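Local coordinates for alkaline phosphatase (Antarctic bacterium, PDB 2W5V), which probably hydrolyses phosphate monoesters under alkaline conditions, using two zinc ions and one magnesium ion held in its active site, at residues B[96-99]-B[105-108]; B[122-127]-B[240-245]; B[225-230]-B[274-279]; B[356-359]-B[365-368]. The protein carries 1 engineered substitution. All coordinates share one frame; numbering follows the deposited sequence.

Contact 1 of 4, residues B[96-99]-B[105-108]; sequences KTYN and ADDS
Tyr98 lies along the backbone of Ala105 and Asp106, while Thr97 approaches the same chain through its hydroxyl; these two residues form the close half of the contact. The CD2 atom of Tyr98 is 3.6 Å from Asp106 O, and CE2 of Tyr98 is 3.6 Å from Ala105 O, so the CD2-CE2 bond follows the chain. Both carbonyl oxygens approach the ring obliquely, whereas Asp106 CA sits at the ring edge, in its plane, 3.9 Å from Tyr98 CD2. With chi1 at 60°, CG of Tyr98 stands between the backbone N and the carbonyl carbon, which turns the CD2-CE2 side of the ring toward the second segment. Thr97 OG1 packs 3.3 Å from Ala105 C, but its hydrogen bond is with Val104 O. At the far end, Ser108 OG to Tyr98 OH, 3.2 Å, is a weak bond with a rival acceptor for its proton; the phenol's stronger hydrogen bond is with Leu146 O.

The other side is looser. Where Lys96 and Asp106 face each other, a water spans the gap, donating to Lys96 O at 2.9 Å and accepting from Asp106 N at 2.8 Å. The Asp106 carboxylate merely brushes Tyr98; its polar partners are Ser77 and Arg78, and exposed Asp107 points away. Ser108 N to Ala105 O, 2.8 Å, closes the 105-108 backbone. The geometry is that of a type I beta turn, here tucked against the start of the same long loop, between helices 86-93 and 114-120.

Contact 2 of 4, residues B[122-127]-B[240-245]; sequences NIKTGV and QFLSKD
One residue, Leu242, makes every close approach to Lys124, Thr125 and Gly126, and no hydrogen bond crosses between the segments. The pairing belongs to an alpha/beta fold: helix 230-242, the connection of a beta-alpha-beta crossover between strands 210-214 and 249-255, rests its last turn on strand 124-129 of the parallel part of the sheet. The two methyl groups of Leu242 divide the work. CD1 lies over the peptide between Thr125 and Gly126, 3.5 Å from Gly126 N, and CD2 reaches 3.6 Å from Lys124 CB. A side chain on Gly126 would collide here, since a modelled beta carbon falls only 2.8 Å from Leu242 CD1; glycine is thus what allows the close approach. An alanine in place of Leu242 would probably open a gap above the Thr125-Gly126 peptide and leave this side of the strand without its hydrophobic cover from the helix. Around the pair, Leu242 also packs on Phe249 and Ile251 of the neighbouring strand. Lys124 begins toward the helix, but bends at chi2 (-78°) and leads its amine away, so that its stem alone touches: Lys124 CG lies 3.7 Å from Leu242 O.

Contact 3 of 4, residues B[225-230]-B[274-279]; sequences KGRGNF and INDFDD
Arg227 NH2 donates to Asp276 OD2 at 3.0 Å, with an N-H...O angle of 159°, in a salt bridge between two buried residues. The guanidinium is well aimed, since OD2 lies at its edge and only 6° out of its plane. The carboxylate is not: its oxygen is met from above, 57° out of the carboxylate plane. A water backs up this single direct bond. It accepts from Arg227 NE at 2.9 Å and donates to Asp276 OD2 at 2.8 Å, so OD2 is gripped twice; the same water also donates to Gly228 O at 2.8 Å, fixing the loop backbone to the same site. Asp276 is not the arginine's sole acidic mate, because NH2 has a stronger partner in Glu273, one turn earlier on the helix, while NH1 bonds to Pro221 O. Two carboxylates so close would probably favour the charged guanidinium and offset its burial.

Farther out, Asp276 also packs against Met223 and Leu231, and Arg227 against Thr130. Arg227 reaches the helix with CG anti to the backbone N and a bend at chi3 that swings the guanidinium across. The result is a buried, water-assisted salt bridge tying the loop before helix 230-242 to helix 267-291 of the alkaline phosphatase fold, about 12 Å from a bound magnesium ion to the arginine side chain.

Contact 4 of 4, residues B[356-359]-B[365-368]; sequences GIYE and HKIL
Lys366 stretches across from helix 362-371 and sets its CE squarely over one face of the Tyr358 ring, the pair that makes the whole contact. Along the helix, His365 comes first and turns elsewhere, its NE2 bonding to Gly94 O. Lys366 follows, extended through chi2 and chi3. Its CE stands 3.5 Å from the centroid of the Tyr358 ring and 0° off the ring normal, a CH-pi contact so well centred that CE is 3.7 Å from Tyr358 CG and 3.8 Å from CZ. CD lies nearer the rim, 3.9 Å from Tyr358 CE1. A turn at chi4 (-69°) then lifts NZ off the ring to 4.5 Å from the Tyr358 centroid, still 15° from the normal, which qualifies as cation-pi; its hydrogen bond goes to Glu353 O. The tyrosine hydroxyl is bonded to Phe354 O, which probably helps fix the ring. A serine in place of Tyr358 would probably strip the lysine stem of its aromatic platform and leave Phe354 O without this partner. Ile367 next packs on Phe354, and Leu368 on Trp373.

Within the fold, strand 356-359 is the outermost strand of the main sheet within this chain, running parallel to strand 68-73, with Tyr358 touching Ile72. Helix 362-371 turns back beside the strand just before it, bridged by the lysine, while Ile357, pointing away from the helix, packs on Tyr63 of the second subunit.

How the contacts relate
Contacts 1 and 4 are directly joined: Lys96 NZ and Glu359 OE1 form a 2.8 Å salt bridge, linking the loop to strand 356-359, although their centres are about 19 Å apart. Contacts 2 and 4 both reach the main sheet, at different strands. Contacts 2 and 3 alternate along the chain and lie at the last turn of helix 230-242 and in the loop that precedes it; their nearest atoms are about 7 Å apart. Contact 1 and contact 3 fall on opposite sides of the chain's centre, and neither touches a metal: the Thr97 side chain is about 13 Å from a zinc ion and that of Arg227 about 12 Å from a magnesium ion. Contact 4 is away from the annotated sites.

Contact 1 of 4, residues B[96-99]-B[105-108]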
# COMPACT_ATOMS: atom_id res chain seq x y z
N LYS B 96 13.48 -14.46 -9.86
CA LYS B 96 14.30 -13.36 -9.36
C LYS B 96 15.60 -13.38 -10.15
O LYS B 96 16.22 -14.43 -10.33
CB LYS B 96 14.63 -13.58 -7.88
CG LYS B 96 13.43 -13.54 -6.94
CD LYS B 96 13.04 -12.10 -6.61
CE LYS B 96 12.17 -12.04 -5.36
NZ LYS B 96 11.56 -10.68 -5.18
N THR B 97 16.03 -12.21 -10.62
CA THR B 97 17.26 -12.12 -11.40
C THR B 97 17.99 -10.83 -11.05
O THR B 97 17.50 -10.05 -10.21
CB THR B 97 16.97 -12.24 -12.91
OG1 THR B 97 18.21 -12.33 -13.63
CG2 THR B 97 16.15 -11.05 -13.42
N TYR B 98 19.15 -10.60 -11.66
CA TYR B 98 20.02 -9.48 -11.30
C TYR B 98 19.57 -8.17 -11.94
O TYR B 98 19.03 -8.19 -13.04
CB TYR B 98 21.49 -9.80 -11.65
CG TYR B 98 21.78 -10.07 -13.13
CD1 TYR B 98 22.02 -9.03 -14.01
CD2 TYR B 98 21.84 -11.37 -13.63
CE1 TYR B 98 22.28 -9.25 -15.35
CE2 TYR B 98 22.11 -11.61 -14.98
CZ TYR B 98 22.33 -10.54 -15.83
OH TYR B 98 22.61 -10.75 -17.17
N ASN B 99 19.76 -7.04 -11.26
CA ASN B 99 19.43 -5.75 -11.87
C ASN B 99 20.11 -5.64 -13.23
O ASN B 99 21.30 -5.93 -13.36
CB ASN B 99 19.83 -4.56 -10.99
CG ASN B 99 18.90 -4.38 -9.79
OD1 ASN B 99 17.92 -5.11 -9.63
ND2 ASN B 99 19.19 -3.38 -8.95
N ALA B 105 17.97 -15.43 -16.50
CA ALA B 105 18.11 -15.82 -15.10
C ALA B 105 19.39 -15.27 -14.50
O ALA B 105 20.20 -14.64 -15.19
CB ALA B 105 18.06 -17.35 -14.97
N ASP B 106 19.59 -15.52 -13.21
CA ASP B 106 20.74 -14.99 -12.51
C ASP B 106 22.07 -15.40 -13.14
O ASP B 106 23.06 -14.68 -13.02
CB ASP B 106 20.72 -15.38 -11.04
CG ASP B 106 21.71 -14.60 -10.22
OD1 ASP B 106 21.46 -13.40 -9.98
OD2 ASP B 106 22.75 -15.18 -9.84
N ASP B 107 22.10 -16.56 -13.80
CA ASP B 107 23.30 -17.05 -14.50
C ASP B 107 23.37 -16.61 -15.96
O ASP B 107 24.16 -17.13 -16.74
CB ASP B 107 23.39 -18.57 -14.41
CG ASP B 107 22.30 -19.28 -15.22
OD1 ASP B 107 21.52 -18.60 -15.91
OD2 ASP B 107 22.22 -20.53 -15.15
N SER B 108 22.51 -15.67 -16.34
CA SER B 108 22.53 -15.09 -17.69
C SER B 108 21.89 -15.94 -18.80
O SER B 108 21.84 -15.50 -19.95
CB SER B 108 23.96 -14.70 -18.08
OG SER B 108 24.33 -13.49 -17.43
O HOH W 1 17.48 -16.64 -11.68

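Contact 2 of 4, residues B[122-127]-B[240-245]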
# COMPACT_ATOMS: atom_id res chain seq x y z
N ASN B 122 -1.65 -20.74 -28.32
CA ASN B 122 -2.51 -20.10 -29.32
C ASN B 122 -3.11 -18.79 -28.81
O ASN B 122 -4.22 -18.42 -29.19
CB ASN B 122 -3.62 -21.06 -29.75
CG ASN B 122 -4.35 -20.59 -31.00
OD1 ASN B 122 -3.76 -19.94 -31.88
ND2 ASN B 122 -5.64 -20.91 -31.10
N ILE B 123 -2.38 -18.08 -27.96
CA ILE B 123 -2.83 -16.78 -27.44
C ILE B 123 -2.16 -15.64 -28.21
O ILE B 123 -0.94 -15.64 -28.37
CB ILE B 123 -2.47 -16.64 -25.95
CG1 ILE B 123 -2.89 -17.88 -25.16
CG2 ILE B 123 -3.08 -15.37 -25.35
CD1 ILE B 123 -4.38 -18.11 -25.12
N LYS B 124 -2.94 -14.67 -28.68
CA LYS B 124 -2.38 -13.47 -29.32
C LYS B 124 -1.78 -12.52 -28.26
O LYS B 124 -2.34 -12.34 -27.19
CB LYS B 124 -3.46 -12.76 -30.14
CG LYS B 124 -3.88 -13.50 -31.41
CD LYS B 124 -2.86 -13.31 -32.52
CE LYS B 124 -3.26 -14.02 -33.80
NZ LYS B 124 -3.33 -15.49 -33.61
N THR B 125 -0.64 -11.90 -28.57
CA THR B 125 0.09 -11.13 -27.57
C THR B 125 0.41 -9.70 -28.01
O THR B 125 0.65 -9.44 -29.19
CB THR B 125 1.41 -11.83 -27.19
OG1 THR B 125 2.21 -12.02 -28.37
CG2 THR B 125 1.14 -13.18 -26.55
N GLY B 126 0.41 -8.78 -27.06
CA GLY B 126 0.73 -7.40 -27.37
C GLY B 126 1.44 -6.66 -26.25
O GLY B 126 1.29 -6.99 -25.07
N VAL B 127 2.21 -5.64 -26.63
CA VAL B 127 2.96 -4.84 -25.68
C VAL B 127 2.87 -3.36 -26.04
O VAL B 127 3.17 -2.96 -27.18
CB VAL B 127 4.42 -5.28 -25.64
CG1 VAL B 127 5.25 -4.31 -24.86
CG2 VAL B 127 4.53 -6.68 -25.05
N GLN B 240 -8.75 -4.78 -29.46
CA GLN B 240 -9.54 -5.09 -30.65
C GLN B 240 -8.75 -5.93 -31.63
O GLN B 240 -9.28 -6.88 -32.21
CB GLN B 240 -10.01 -3.82 -31.34
CG GLN B 240 -10.78 -2.87 -30.44
CD GLN B 240 -11.25 -1.65 -31.20
OE1 GLN B 240 -12.19 -1.72 -31.99
NE2 GLN B 240 -10.58 -0.52 -30.97
N PHE B 241 -7.48 -5.59 -31.83
CA PHE B 241 -6.69 -6.30 -32.82
C PHE B 241 -6.44 -7.74 -32.39
O PHE B 241 -6.51 -8.66 -33.20
CB PHE B 241 -5.35 -5.61 -33.06
CG PHE B 241 -4.50 -6.30 -34.10
CD1 PHE B 241 -4.74 -6.09 -35.45
CD2 PHE B 241 -3.48 -7.15 -33.73
CE1 PHE B 241 -3.97 -6.72 -36.41
CE2 PHE B 241 -2.69 -7.78 -34.69
CZ PHE B 241 -2.94 -7.57 -36.03
N LEU B 242 -6.12 -7.92 -31.11
CA LEU B 242 -5.73 -9.24 -30.62
C LEU B 242 -6.92 -10.17 -30.41
O LEU B 242 -6.75 -11.38 -30.33
CB LEU B 242 -4.91 -9.11 -29.33
CG LEU B 242 -3.54 -8.44 -29.55
CD1 LEU B 242 -2.84 -8.21 -28.23
CD2 LEU B 242 -2.69 -9.27 -30.51
N SER B 243 -8.12 -9.61 -30.33
CA SER B 243 -9.30 -10.43 -30.12
C SER B 243 -10.01 -10.77 -31.43
O SER B 243 -11.09 -11.36 -31.42
CB SER B 243 -10.27 -9.80 -29.11
OG SER B 243 -10.67 -8.51 -29.50
N LYS B 244 -9.40 -10.40 -32.55
CA LYS B 244 -9.88 -10.83 -33.86
C LYS B 244 -10.14 -12.33 -33.85
O LYS B 244 -9.39 -13.10 -33.24
CB LYS B 244 -8.85 -10.53 -34.94
CG LYS B 244 -8.88 -9.12 -35.48
CD LYS B 244 -7.59 -8.80 -36.22
CE LYS B 244 -7.25 -9.85 -37.27
NZ LYS B 244 -5.97 -9.54 -37.96
N ASP B 245 -11.18 -12.75 -34.55
CA ASP B 245 -11.44 -14.17 -34.77
C ASP B 245 -11.66 -14.92 -33.46
O ASP B 245 -11.33 -16.10 -33.35
CB ASP B 245 -10.29 -14.81 -35.55
CG ASP B 245 -10.01 -14.12 -36.87
OD1 ASP B 245 -8.83 -14.10 -37.30
OD2 ASP B 245 -10.96 -13.59 -37.48

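Contact 3 of 4, residues B[225-230]-B[274-279]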
# COMPACT_ATOMS: atom_id res chain seq x y z
N LYS B 225 3.66 17.60 -22.70
CA LYS B 225 4.04 18.02 -24.04
C LYS B 225 3.04 17.53 -25.08
O LYS B 225 3.33 17.55 -26.27
CB LYS B 225 5.44 17.52 -24.38
CG LYS B 225 6.56 18.25 -23.66
CD LYS B 225 6.80 19.61 -24.28
CE LYS B 225 7.96 20.33 -23.60
NZ LYS B 225 8.18 21.69 -24.17
N GLY B 226 1.88 17.08 -24.62
CA GLY B 226 0.78 16.77 -25.52
C GLY B 226 0.70 15.36 -26.07
O GLY B 226 0.25 15.16 -27.19
N ARG B 227 1.11 14.36 -25.29
CA ARG B 227 0.98 12.98 -25.74
C ARG B 227 -0.50 12.60 -25.86
O ARG B 227 -0.86 11.76 -26.68
CB ARG B 227 1.69 12.01 -24.79
CG ARG B 227 1.73 10.57 -25.31
CD ARG B 227 2.50 9.63 -24.39
NE ARG B 227 1.83 9.40 -23.10
CZ ARG B 227 2.39 9.64 -21.92
NH1 ARG B 227 3.63 10.12 -21.85
NH2 ARG B 227 1.72 9.38 -20.80
N GLY B 228 -1.35 13.22 -25.06
CA GLY B 228 -2.76 12.90 -25.10
C GLY B 228 -3.03 11.46 -24.72
O GLY B 228 -2.24 10.85 -23.99
N ASN B 229 -4.13 10.91 -25.24
CA ASN B 229 -4.63 9.60 -24.80
C ASN B 229 -3.97 8.40 -25.48
O ASN B 229 -4.61 7.36 -25.65
CB ASN B 229 -6.15 9.53 -24.99
CG ASN B 229 -6.54 9.27 -26.43
OD1 ASN B 229 -7.57 8.66 -26.70
ND2 ASN B 229 -5.72 9.73 -27.36
N PHE B 230 -2.71 8.54 -25.85
CA PHE B 230 -1.98 7.44 -26.48
C PHE B 230 -2.11 6.11 -25.73
O PHE B 230 -2.45 5.08 -26.31
CB PHE B 230 -0.51 7.77 -26.63
CG PHE B 230 0.33 6.58 -26.99
CD1 PHE B 230 0.27 6.04 -28.27
CD2 PHE B 230 1.16 5.98 -26.06
CE1 PHE B 230 1.03 4.94 -28.62
CE2 PHE B 230 1.93 4.87 -26.40
CZ PHE B 230 1.86 4.35 -27.68
N ILE B 274 0.80 9.55 -14.02
CA ILE B 274 0.02 8.51 -13.36
C ILE B 274 -1.48 8.74 -13.56
O ILE B 274 -2.26 7.79 -13.59
CB ILE B 274 0.38 8.30 -11.88
CG1 ILE B 274 -0.26 7.00 -11.37
CG2 ILE B 274 -0.05 9.48 -11.04
CD1 ILE B 274 0.20 6.58 -9.99
N ASN B 275 -1.89 10.00 -13.70
CA ASN B 275 -3.27 10.29 -14.07
C ASN B 275 -3.63 9.66 -15.41
O ASN B 275 -4.73 9.12 -15.58
CB ASN B 275 -3.53 11.80 -14.10
CG ASN B 275 -3.80 12.38 -12.71
OD1 ASN B 275 -3.91 11.64 -11.73
ND2 ASN B 275 -3.93 13.70 -12.63
N ASP B 276 -2.70 9.74 -16.37
CA ASP B 276 -2.88 9.10 -17.68
C ASP B 276 -2.97 7.58 -17.54
O ASP B 276 -3.82 6.93 -18.16
CB ASP B 276 -1.71 9.48 -18.61
CG ASP B 276 -1.80 8.79 -19.96
OD1 ASP B 276 -2.80 9.00 -20.67
OD2 ASP B 276 -0.86 8.03 -20.30
N PHE B 277 -2.10 7.01 -16.71
CA PHE B 277 -2.11 5.58 -16.43
C PHE B 277 -3.46 5.13 -15.87
O PHE B 277 -4.02 4.11 -16.29
CB PHE B 277 -0.98 5.21 -15.46
CG PHE B 277 -0.91 3.74 -15.15
CD1 PHE B 277 -0.36 2.84 -16.07
CD2 PHE B 277 -1.37 3.24 -13.93
CE1 PHE B 277 -0.30 1.47 -15.79
CE2 PHE B 277 -1.31 1.88 -13.64
CZ PHE B 277 -0.76 0.99 -14.57
N ASP B 278 -4.01 5.91 -14.94
CA ASP B 278 -5.33 5.60 -14.40
C ASP B 278 -6.41 5.61 -15.48
O ASP B 278 -7.36 4.83 -15.42
CB ASP B 278 -5.72 6.55 -13.25
CG ASP B 278 -7.04 6.15 -12.61
OD1 ASP B 278 -7.06 5.15 -11.86
OD2 ASP B 278 -8.06 6.83 -12.87
N ASP B 279 -6.27 6.49 -16.46
CA ASP B 279 -7.17 6.46 -17.62
C ASP B 279 -7.09 5.12 -18.35
O ASP B 279 -8.12 4.54 -18.71
CB ASP B 279 -6.86 7.61 -18.58
CG ASP B 279 -7.45 8.94 -18.13
OD1 ASP B 279 -8.25 8.96 -17.16
OD2 ASP B 279 -7.11 9.98 -18.73
O HOH W 2 -0.90 8.58 -23.05

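Contact 4 of 4, residues B[356-359]-B[365-368]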
# COMPACT_ATOMS: atom_id res chain seq x y z
N GLY B 356 -3.23 -11.11 -0.66
CA GLY B 356 -2.13 -11.46 0.22
C GLY B 356 -0.81 -10.82 -0.18
O GLY B 356 -0.76 -9.88 -0.99
N ILE B 357 0.28 -11.32 0.39
CA ILE B 357 1.60 -10.72 0.21
C ILE B 357 2.53 -11.77 -0.35
O ILE B 357 2.55 -12.90 0.14
CB ILE B 357 2.15 -10.21 1.55
CG1 ILE B 357 1.17 -9.21 2.18
CG2 ILE B 357 3.54 -9.58 1.36
CD1 ILE B 357 1.67 -8.58 3.51
N TYR B 358 3.30 -11.41 -1.38
CA TYR B 358 4.16 -12.40 -2.04
C TYR B 358 5.31 -11.74 -2.80
O TYR B 358 5.39 -10.51 -2.91
CB TYR B 358 3.33 -13.30 -2.97
CG TYR B 358 2.32 -12.55 -3.82
CD1 TYR B 358 2.65 -12.12 -5.10
CD2 TYR B 358 1.05 -12.26 -3.33
CE1 TYR B 358 1.73 -11.42 -5.89
CE2 TYR B 358 0.12 -11.55 -4.11
CZ TYR B 358 0.47 -11.14 -5.39
OH TYR B 358 -0.44 -10.44 -6.17
N GLU B 359 6.22 -12.57 -3.31
CA GLU B 359 7.35 -12.04 -4.07
C GLU B 359 6.86 -11.60 -5.44
O GLU B 359 5.95 -12.21 -6.00
CB GLU B 359 8.45 -13.10 -4.20
CG GLU B 359 9.03 -13.54 -2.87
CD GLU B 359 9.93 -12.50 -2.23
OE1 GLU B 359 10.20 -11.46 -2.86
OE2 GLU B 359 10.39 -12.73 -1.08
N HIS B 365 3.73 -16.74 -11.92
CA HIS B 365 3.21 -18.06 -11.58
C HIS B 365 1.71 -18.03 -11.34
O HIS B 365 1.00 -18.98 -11.65
CB HIS B 365 3.98 -18.64 -10.41
CG HIS B 365 5.43 -18.87 -10.73
ND1 HIS B 365 5.85 -19.92 -11.53
CD2 HIS B 365 6.54 -18.17 -10.41
CE1 HIS B 365 7.17 -19.86 -11.66
NE2 HIS B 365 7.61 -18.80 -11.00
N LYS B 366 1.23 -16.91 -10.81
CA LYS B 366 -0.20 -16.74 -10.60
C LYS B 366 -0.97 -16.56 -11.92
O LYS B 366 -2.06 -17.09 -12.06
CB LYS B 366 -0.47 -15.56 -9.65
CG LYS B 366 0.04 -15.82 -8.22
CD LYS B 366 -0.15 -14.57 -7.35
CE LYS B 366 0.21 -14.85 -5.89
NZ LYS B 366 -0.78 -15.77 -5.25
N ILE B 367 -0.40 -15.83 -12.87
CA ILE B 367 -1.05 -15.70 -14.18
C ILE B 367 -1.12 -17.07 -14.85
O ILE B 367 -2.15 -17.46 -15.38
CB ILE B 367 -0.33 -14.72 -15.11
CG1 ILE B 367 -0.51 -13.28 -14.61
CG2 ILE B 367 -0.85 -14.85 -16.53
CD1 ILE B 367 0.43 -12.29 -15.30
N LEU B 368 -0.01 -17.79 -14.81
CA LEU B 368 0.02 -19.14 -15.35
C LEU B 368 -1.04 -20.03 -14.66
O LEU B 368 -1.80 -20.73 -15.32
CB LEU B 368 1.44 -19.71 -15.19
CG LEU B 368 1.88 -20.90 -16.03
CD1 LEU B 368 1.43 -20.74 -17.48
CD2 LEU B 368 3.40 -21.04 -15.94